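Local coordinates for salicylic acid-binding protein 2 (Nicotiana tabacum, PDB 1XKL) that hydrolyses methyl salicylate to salicylic acid and methanol, a step in the signalling that activates systemic acquired resistance in the plant, at residues P25-A30 and S251-A256. Numbering follows the deposited sequence.
Sequences PLLEAA and SLLEIA
Leu253 reaches across to helix 23-29 with both of its methyls and overlaps two residues there. Its CD2 meets CD2 of Leu27 at 3.8 Å, and the same branch lies 3.9 Å from CB of Ala30. The other branch, CD1, touches that alanine methyl at 3.9 Å as well, so Ala30 CB sits against the forked end of the leucine. Leu27 and Leu253 run past one another in opposite directions. The CA–CB bond of Leu27 does not point at helix 245-258; with CG set opposite the carbonyl carbon (chi1 -67°), the side chain approaches at its far end, where the CD2 methyl meets Leu253. The same CD2 methyl of Leu27 also lies 4.3 Å from CB of Leu252, at the base of that side chain. These contacts pair the first helix of an alpha/beta-hydrolase fold with its C-terminal helix 245-258, two helices far apart in sequence that cover the same face of the central parallel sheet. Strand 6-10 lies beneath both, its Phe7 packing on Leu27 and on Leu252. Leu27 also rests on Val34 of edge strand 33-36, while Leu252 touches Val78 of strand 75-80, which leads to the nucleophile Ser81. No hydrogen bond crosses between 25-30 and 251-256; the join is purely apolar and modest, burying 171 Å² in all, with the Leu27 and Leu253 CA atoms 7.7 Å apart. Ala30, just past the end of helix 23-29, lies at the exposed margin. Leu253 also binds salicylate, as does His257, whose side chain is about 6 Å from that of Leu253.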
loop_
_atom_site.group_PDB
_atom_site.type_symbol
_atom_site.label_atom_id
_atom_site.label_comp_id
_atom_site.label_asym_id
_atom_site.label_seq_id
_atom_site.Cartn_x
_atom_site.Cartn_y
_atom_site.Cartn_z
ATOM N N PRO A 25 16.983 -29.397 19.962
ATOM C CA PRO A 25 17.174 -29.593 21.405
ATOM C C PRO A 25 17.367 -31.070 21.757
ATOM O O PRO A 25 18.163 -31.413 22.632
ATOM C CB PRO A 25 15.880 -29.050 22.011
ATOM C CG PRO A 25 15.412 -28.058 21.009
ATOM C CD PRO A 25 15.708 -28.710 19.694
ATOM N N LEU A 26 16.628 -31.939 21.077
ATOM C CA LEU A 26 16.715 -33.380 21.330
ATOM C C LEU A 26 18.094 -33.942 21.057
ATOM O O LEU A 26 18.615 -34.730 21.841
ATOM C CB LEU A 26 15.688 -34.122 20.481
ATOM C CG LEU A 26 14.290 -34.306 21.060
ATOM C CD1 LEU A 26 13.963 -33.249 22.096
ATOM C CD2 LEU A 26 13.298 -34.320 19.915
ATOM N N LEU A 27 18.675 -33.548 19.930
ATOM C CA LEU A 27 19.997 -34.015 19.562
ATOM C C LEU A 27 21.050 -33.459 20.513
ATOM O O LEU A 27 21.985 -34.164 20.897
ATOM C CB LEU A 27 20.317 -33.605 18.122
ATOM C CG LEU A 27 19.466 -34.273 17.033
ATOM C CD1 LEU A 27 19.826 -33.691 15.673
ATOM C CD2 LEU A 27 19.706 -35.781 17.049
ATOM N N GLU A 28 20.899 -32.198 20.899
ATOM C CA GLU A 28 21.850 -31.575 21.813
ATOM C C GLU A 28 21.718 -32.210 23.191
ATOM O O GLU A 28 22.707 -32.385 23.899
ATOM C CB GLU A 28 21.599 -30.066 21.895
ATOM C CG GLU A 28 21.601 -29.382 20.532
ATOM C CD GLU A 28 21.607 -27.865 20.619
ATOM O OE1 GLU A 28 20.804 -27.307 21.396
ATOM O OE2 GLU A 28 22.408 -27.232 19.894
ATOM N N ALA A 29 20.495 -32.557 23.572
ATOM C CA ALA A 29 20.280 -33.190 24.864
ATOM C C ALA A 29 21.063 -34.497 24.910
ATOM O O ALA A 29 21.517 -34.923 25.971
ATOM C CB ALA A 29 18.801 -33.454 25.080
ATOM N N ALA A 30 21.234 -35.124 23.748
ATOM C CA ALA A 30 21.963 -36.388 23.658
ATOM C C ALA A 30 23.473 -36.170 23.683
ATOM O O ALA A 30 24.248 -37.123 23.574
ATOM C CB ALA A 30 21.557 -37.136 22.386
ATOM N N SER A 251 15.911 -42.239 15.653
ATOM C CA SER A 251 16.424 -42.810 14.413
ATOM C C SER A 251 17.789 -42.214 14.077
ATOM O O SER A 251 18.709 -42.934 13.688
ATOM C CB SER A 251 15.443 -42.550 13.264
ATOM O OG SER A 251 14.176 -43.121 13.539
ATOM N N LEU A 252 17.928 -40.899 14.227
ATOM C CA LEU A 252 19.205 -40.254 13.938
ATOM C C LEU A 252 20.296 -40.686 14.906
ATOM O O LEU A 252 21.443 -40.892 14.504
ATOM C CB LEU A 252 19.066 -38.729 13.974
ATOM C CG LEU A 252 18.222 -38.136 12.841
ATOM C CD1 LEU A 252 18.153 -36.612 12.974
ATOM C CD2 LEU A 252 18.834 -38.529 11.498
ATOM N N LEU A 253 19.957 -40.821 16.184
ATOM C CA LEU A 253 20.963 -41.239 17.158
ATOM C C LEU A 253 21.415 -42.658 16.843
ATOM O O LEU A 253 22.576 -43.012 17.044
ATOM C CB LEU A 253 20.401 -41.159 18.583
ATOM C CG LEU A 253 19.993 -39.758 19.058
ATOM C CD1 LEU A 253 19.535 -39.835 20.500
ATOM C CD2 LEU A 253 21.163 -38.786 18.924
ATOM N N GLU A 254 20.495 -43.464 16.329
ATOM C CA GLU A 254 20.812 -44.840 15.972
ATOM C C GLU A 254 21.794 -44.887 14.810
ATOM O O GLU A 254 22.781 -45.615 14.851
ATOM C CB GLU A 254 19.541 -45.586 15.590
ATOM C CG GLU A 254 19.755 -47.037 15.226
ATOM C CD GLU A 254 18.445 -47.743 14.989
ATOM O OE1 GLU A 254 18.111 -48.008 13.811
ATOM O OE2 GLU A 254 17.738 -48.018 15.980
ATOM N N ILE A 255 21.530 -44.115 13.763
ATOM C CA ILE A 255 22.436 -44.142 12.630
ATOM C C ILE A 255 23.767 -43.521 13.043
ATOM O O ILE A 255 24.828 -43.950 12.592
ATOM C CB ILE A 255 21.838 -43.410 11.389
ATOM C CG1 ILE A 255 22.049 -41.913 11.499
ATOM C CG2 ILE A 255 20.356 -43.716 11.250
ATOM C CD1 ILE A 255 23.077 -41.427 10.530
ATOM N N ALA A 256 23.717 -42.529 13.925
ATOM C CA ALA A 256 24.935 -41.874 14.387
ATOM C C ALA A 256 25.815 -42.842 15.170
ATOM O O ALA A 256 27.015 -42.614 15.341
ATOM C CB ALA A 256 24.586 -40.679 15.259
#